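Local coordinates for sulfonate ABC transporter, periplasmic sulfonate-binding protein SsuA (Methylobacillus flagellatus, PDB 3UIF) that probably binds sulfonates or sulfate esters in the periplasm and hands them to an ABC transporter for uptake, at residues 118-123 with 166-171; 124-129 with 148-153. All coordinates share one frame; numbering follows the deposited sequence.

Contact 1: 118-123 with 166-171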
loop_
_atom_site.group_PDB
_atom_site.type_symbol
_atom_site.label_atom_id
_atom_site.label_comp_id
_atom_site.label_asym_id
_atom_site.label_seq_id
_atom_site.Cartn_x
_atom_site.Cartn_y
_atom_site.Cartn_z
ATOM N N LYS A 118 -24.279 14.170 3.241
ATOM C CA LYS A 118 -24.277 15.452 2.541
ATOM C C LYS A 118 -24.433 16.604 3.528
ATOM O O LYS A 118 -25.321 16.585 4.377
ATOM C CB LYS A 118 -25.390 15.499 1.494
ATOM C CG LYS A 118 -25.145 14.626 0.269
ATOM C CD LYS A 118 -26.070 15.021 -0.870
ATOM C CE LYS A 118 -25.676 16.383 -1.429
ATOM N NZ LYS A 118 -26.602 16.833 -2.504
ATOM N N GLY A 119 -23.537 17.582 3.414
ATOM C CA GLY A 119 -23.524 18.759 4.270
ATOM C C GLY A 119 -23.028 18.501 5.678
ATOM O O GLY A 119 -23.081 19.391 6.524
ATOM N N LYS A 120 -22.543 17.288 5.930
ATOM C CA LYS A 120 -22.050 16.891 7.253
ATOM C C LYS A 120 -20.532 16.996 7.378
ATOM O O LYS A 120 -19.833 17.210 6.384
ATOM C CB LYS A 120 -22.494 15.461 7.584
ATOM C CG LYS A 120 -23.997 15.233 7.556
ATOM C CD LYS A 120 -24.662 15.583 8.873
ATOM C CE LYS A 120 -26.156 15.302 8.815
ATOM N NZ LYS A 120 -26.817 15.782 10.057
ATOM N N LYS A 121 -20.045 16.860 8.613
ATOM C CA LYS A 121 -18.604 16.812 8.933
ATOM C C LYS A 121 -18.017 15.403 8.785
ATOM O O LYS A 121 -18.450 14.470 9.461
ATOM C CB LYS A 121 -18.359 17.320 10.360
ATOM C CG LYS A 121 -18.047 18.810 10.470
ATOM C CD LYS A 121 -18.215 19.334 11.895
ATOM C CE LYS A 121 -19.620 19.872 12.152
ATOM N NZ LYS A 121 -19.962 19.936 13.605
ATOM N N ILE A 122 -17.042 15.254 7.889
ATOM C CA ILE A 122 -16.305 13.993 7.755
ATOM C C ILE A 122 -14.807 14.203 8.000
ATOM O O ILE A 122 -14.145 14.981 7.294
ATOM C CB ILE A 122 -16.569 13.270 6.405
ATOM C CG1 ILE A 122 -18.070 13.008 6.214
ATOM C CG2 ILE A 122 -15.814 11.944 6.340
ATOM C CD1 ILE A 122 -18.488 12.785 4.781
ATOM N N ALA A 123 -14.304 13.501 9.021
ATOM C CA ALA A 123 -12.889 13.484 9.382
ATOM C C ALA A 123 -12.109 12.636 8.384
ATOM O O ALA A 123 -12.376 11.440 8.222
ATOM C CB ALA A 123 -12.710 12.949 10.801
ATOM N N THR A 166 -18.200 14.728 17.355
ATOM C CA THR A 166 -17.636 15.997 16.879
ATOM C C THR A 166 -17.658 16.040 15.344
ATOM O O THR A 166 -17.779 17.106 14.745
ATOM C CB THR A 166 -16.221 16.217 17.474
ATOM O OG1 THR A 166 -16.354 16.807 18.778
ATOM C CG2 THR A 166 -15.321 17.108 16.582
ATOM N N VAL A 167 -17.552 14.872 14.723
ATOM C CA VAL A 167 -17.821 14.706 13.294
ATOM C C VAL A 167 -18.968 13.716 13.101
ATOM O O VAL A 167 -19.379 13.034 14.035
ATOM C CB VAL A 167 -16.584 14.213 12.503
ATOM C CG1 VAL A 167 -15.485 15.266 12.511
ATOM C CG2 VAL A 167 -16.085 12.883 13.050
ATOM N N ASP A 168 -19.481 13.644 11.886
ATOM C CA ASP A 168 -20.605 12.771 11.588
ATOM C C ASP A 168 -20.146 11.550 10.773
ATOM O O ASP A 168 -20.899 10.602 10.562
ATOM C CB ASP A 168 -21.689 13.586 10.885
ATOM C CG ASP A 168 -22.037 14.880 11.651
ATOM O OD1 ASP A 168 -22.575 14.806 12.782
ATOM O OD2 ASP A 168 -21.764 15.986 11.128
ATOM N N GLY A 169 -18.887 11.577 10.343
ATOM C CA GLY A 169 -18.290 10.473 9.610
ATOM C C GLY A 169 -16.778 10.503 9.664
ATOM O O GLY A 169 -16.171 11.550 9.897
ATOM N N PHE A 170 -16.162 9.351 9.427
ATOM C CA PHE A 170 -14.715 9.220 9.527
ATOM C C PHE A 170 -14.249 8.270 8.443
ATOM O O PHE A 170 -14.696 7.137 8.365
ATOM C CB PHE A 170 -14.347 8.723 10.944
ATOM C CG PHE A 170 -12.889 8.386 11.147
ATOM C CD1 PHE A 170 -11.885 9.299 10.844
ATOM C CD2 PHE A 170 -12.524 7.159 11.693
ATOM C CE1 PHE A 170 -10.547 8.986 11.063
ATOM C CE2 PHE A 170 -11.187 6.845 11.916
ATOM C CZ PHE A 170 -10.199 7.761 11.608
ATOM N N PHE A 171 -13.352 8.740 7.594
ATOM C CA PHE A 171 -12.837 7.896 6.530
ATOM C C PHE A 171 -11.403 7.467 6.815
ATOM O O PHE A 171 -10.517 8.314 6.972
ATOM C CB PHE A 171 -12.941 8.603 5.183
ATOM C CG PHE A 171 -12.972 7.659 4.019
ATOM C CD1 PHE A 171 -14.156 7.018 3.664
ATOM C CD2 PHE A 171 -11.807 7.385 3.291
ATOM C CE1 PHE A 171 -14.181 6.132 2.599
ATOM C CE2 PHE A 171 -11.832 6.506 2.220
ATOM C CZ PHE A 171 -13.019 5.879 1.873
#
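Lys-121 and Asp-168 grip each other twice. The Asp-168 N donates to Lys-121 O at 2.8 Å, and in return Asp-168 OD2 accepts the Lys-121 N-H at 3.2 Å through its anti lone pair, away from OD1. With CG anti to its carbonyl carbon and beside its backbone N (chi1 -51°), Asp-168 folds its carboxylate back to the Lys-121 N-H; aspartate suits this place because its short arm can accept that proton. Gly-169 N adds a weak second bond to Lys-121 O. Beyond this the strands run parallel: Ala-123 N bonds to Gly-169 O at 2.8 Å, and Phe-171 N meets Ala-123 O nearly head-on at 2.9 Å. Gly-169 faces Ile-122 across the pair, and its lack of a side chain suits a place beside that branched residue. On the other face of the sheet small Ala-123 puts its CB 3.7 Å from Phe-170 CD1, with Val-167 CG1 also against it. The Lys-120 chain crosses Asp-168 at about a right angle, its CD lying 3.7 Å from OD2. Neither lysine ammonium touches the carboxylate, so any electrostatic help is probably diffuse, and main-chain bonds, helped by the one to OD2, hold the register of this parallel pair.

Contact 2: 124-129 with 148-153. With SO4 (sulfate ion), chain B.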
loop_
_atom_site.group_PDB
_atom_site.type_symbol
_atom_site.label_atom_id
_atom_site.label_comp_id
_atom_site.label_asym_id
_atom_site.label_seq_id
_atom_site.Cartn_x
_atom_site.Cartn_y
_atom_site.Cartn_z
ATOM N N LEU A 124 -11.161 13.263 7.694
ATOM C CA LEU A 124 -10.354 12.564 6.696
ATOM C C LEU A 124 -8.947 13.135 6.641
ATOM O O LEU A 124 -8.769 14.351 6.527
ATOM C CB LEU A 124 -11.008 12.663 5.317
ATOM C CG LEU A 124 -10.155 12.383 4.071
ATOM C CD1 LEU A 124 -9.820 10.901 3.907
ATOM C CD2 LEU A 124 -10.847 12.930 2.826
ATOM N N HIS A 125 -7.945 12.262 6.708
ATOM C CA HIS A 125 -6.571 12.740 6.633
ATOM C C HIS A 125 -6.154 13.075 5.229
ATOM O O HIS A 125 -5.710 12.210 4.478
ATOM C CB HIS A 125 -5.590 11.768 7.274
ATOM C CG HIS A 125 -4.305 12.428 7.717
ATOM N ND1 HIS A 125 -3.179 11.736 7.972
ATOM C CD2 HIS A 125 -3.997 13.772 7.925
ATOM C CE1 HIS A 125 -2.207 12.591 8.333
ATOM N NE2 HIS A 125 -2.711 13.834 8.307
ATOM N N ARG A 126 -6.277 14.351 4.884
ATOM C CA ARG A 126 -6.017 14.819 3.517
ATOM C C ARG A 126 -4.582 14.609 3.037
ATOM O O ARG A 126 -3.638 14.688 3.822
ATOM C CB ARG A 126 -6.449 16.267 3.370
ATOM C CG ARG A 126 -7.921 16.415 3.707
ATOM C CD ARG A 126 -8.474 17.737 3.234
ATOM N NE ARG A 126 -8.849 17.686 1.831
ATOM C CZ ARG A 126 -9.565 18.628 1.229
ATOM N NH1 ARG A 126 -9.986 19.691 1.914
ATOM N NH2 ARG A 126 -9.868 18.499 -0.056
ATOM N N GLY A 127 -4.429 14.303 1.750
ATOM C CA GLY A 127 -3.116 14.027 1.190
ATOM C C GLY A 127 -2.624 12.612 1.431
ATOM O O GLY A 127 -1.473 12.292 1.103
ATOM N N ARG A 128 -3.483 11.761 2.003
ATOM C CA ARG A 128 -3.160 10.339 2.195
ATOM C C ARG A 128 -3.735 9.445 1.109
ATOM O O ARG A 128 -4.782 9.766 0.542
ATOM C CB ARG A 128 -3.621 9.859 3.562
ATOM C CG ARG A 128 -2.725 10.379 4.677
ATOM C CD ARG A 128 -1.321 9.803 4.567
ATOM N NE ARG A 128 -0.553 10.171 5.740
ATOM C CZ ARG A 128 0.417 11.080 5.760
ATOM N NH1 ARG A 128 0.793 11.699 4.635
ATOM N NH2 ARG A 128 1.032 11.357 6.909
ATOM N N PRO A 129 -3.059 8.306 0.822
ATOM C CA PRO A 129 -3.527 7.464 -0.283
ATOM C C PRO A 129 -5.028 7.190 -0.224
ATOM O O PRO A 129 -5.696 7.271 -1.248
ATOM C CB PRO A 129 -2.719 6.185 -0.122
ATOM C CG PRO A 129 -1.474 6.612 0.585
ATOM C CD PRO A 129 -1.872 7.732 1.491
ATOM N N PHE A 148 -19.415 18.387 1.518
ATOM C CA PHE A 148 -19.120 18.020 2.883
ATOM C C PHE A 148 -18.216 19.055 3.523
ATOM O O PHE A 148 -17.450 19.733 2.833
ATOM C CB PHE A 148 -18.462 16.646 2.911
ATOM C CG PHE A 148 -19.203 15.599 2.116
ATOM C CD1 PHE A 148 -20.223 14.850 2.702
ATOM C CD2 PHE A 148 -18.886 15.366 0.777
ATOM C CE1 PHE A 148 -20.901 13.882 1.976
ATOM C CE2 PHE A 148 -19.569 14.409 0.047
ATOM C CZ PHE A 148 -20.575 13.662 0.646
ATOM N N LYS A 149 -18.330 19.200 4.839
ATOM C CA LYS A 149 -17.275 19.847 5.601
ATOM C C LYS A 149 -16.215 18.766 5.914
ATOM O O LYS A 149 -16.461 17.839 6.692
ATOM C CB LYS A 149 -17.826 20.529 6.867
ATOM C CG LYS A 149 -16.813 21.400 7.620
ATOM C CD LYS A 149 -17.491 22.246 8.696
ATOM C CE LYS A 149 -16.685 23.502 9.031
ATOM N NZ LYS A 149 -17.456 24.531 9.800
ATOM N N ILE A 150 -15.057 18.878 5.267
ATOM C CA ILE A 150 -13.950 17.957 5.501
ATOM C C ILE A 150 -13.045 18.458 6.614
ATOM O O ILE A 150 -12.369 19.478 6.465
ATOM C CB ILE A 150 -13.085 17.721 4.233
ATOM C CG1 ILE A 150 -13.956 17.474 2.988
ATOM C CG2 ILE A 150 -12.075 16.598 4.473
ATOM C CD1 ILE A 150 -14.789 16.212 3.035
ATOM N N VAL A 151 -13.029 17.718 7.718
ATOM C CA VAL A 151 -12.134 17.992 8.841
ATOM C C VAL A 151 -10.825 17.261 8.571
ATOM O O VAL A 151 -10.796 16.031 8.556
ATOM C CB VAL A 151 -12.747 17.533 10.201
ATOM C CG1 VAL A 151 -11.922 18.029 11.386
ATOM C CG2 VAL A 151 -14.198 17.991 10.349
ATOM N N ASN A 152 -9.749 18.010 8.338
ATOM C CA ASN A 152 -8.451 17.396 8.056
ATOM C C ASN A 152 -7.638 17.065 9.326
ATOM O O ASN A 152 -6.989 17.941 9.908
ATOM C CB ASN A 152 -7.652 18.242 7.052
ATOM C CG ASN A 152 -6.274 17.670 6.758
ATOM O OD1 ASN A 152 -6.055 16.456 6.807
ATOM N ND2 ASN A 152 -5.333 18.548 6.448
ATOM N N VAL A 153 -7.691 15.791 9.732
ATOM C CA VAL A 153 -7.033 15.286 10.947
ATOM C C VAL A 153 -6.433 13.888 10.734
ATOM O O VAL A 153 -6.914 13.111 9.904
ATOM C CB VAL A 153 -8.009 15.203 12.147
ATOM C CG1 VAL A 153 -8.391 16.593 12.650
ATOM C CG2 VAL A 153 -9.248 14.388 11.797
HETATM S S SO4 B . -1.200 9.036 9.046
HETATM O O1 SO4 B . -1.272 7.856 9.960
HETATM O O2 SO4 B . -0.295 8.654 7.919
HETATM O O3 SO4 B . -2.547 9.423 8.540
HETATM O O4 SO4 B . -0.719 10.251 9.761
HETATM O O HOH W 1 -9.643 20.066 4.925
#
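Asn-152 OD1 accepts the N-H of Arg-126 at 2.9 Å, the donor standing 47° above the amide carbonyl plane. CG of Asn-152 lies anti to its backbone N (chi1 178°), which carries the amide across to the turn; asparagine suits the spot because its carbonyl can accept the N-H that the turn offers. A backbone bond joins Leu-124 N to Val-151 O, also 2.9 Å. Arg-126 lays its CD against Ile-150 CG2, 4.0 Å away, and one face of its guanidinium over Ile-150 CB, while a water joins NH1 to Ile-150 O. His-125 to Arg-128 form a type II turn whose third residue, Gly-127, has the positive phi that such turns require. The turn sends the Arg-128 guanidinium to a sulfate, probably from the crystallisation liquor: NE of Arg-128 bonds to O2 at 2.7 Å and, weakly, NH2 to the same oxygen, with the anion at the guanidinium edge. His-125 ND1 points at O3, too close to be trusted in detail. With an alanine at Arg-128, sulfate O2 would probably lose both guanidinium donors and the anion much of its opposing charge. Arginine beside an imidazole is consistent with an anion-binding surface, perhaps one suited to a ligand's sulfonate group.

Running from the N terminus, the chain forms strand 121-124, passes through the turn of 124-129 into helix 130-140, and returns as strand 149-151, where contact 2 closes the shorter loop. Helix 155-164 then leads to strand 169-172, whose pairing in contact 1 closes the longer loop; contact 2 therefore nests within contact 1. The centres lie about 10 Å apart, and both contacts use strand 121-124, which sits between the other two in a five-stranded mixed sheet. Probable backbone hydrogen bonds from Lys-120 and Ile-122 to Lys-149 connect the contacts. Together they assemble two successive parallel strand-helix-strand crossovers, with the sulfate-holding turn at the C-terminal end of the shared strand.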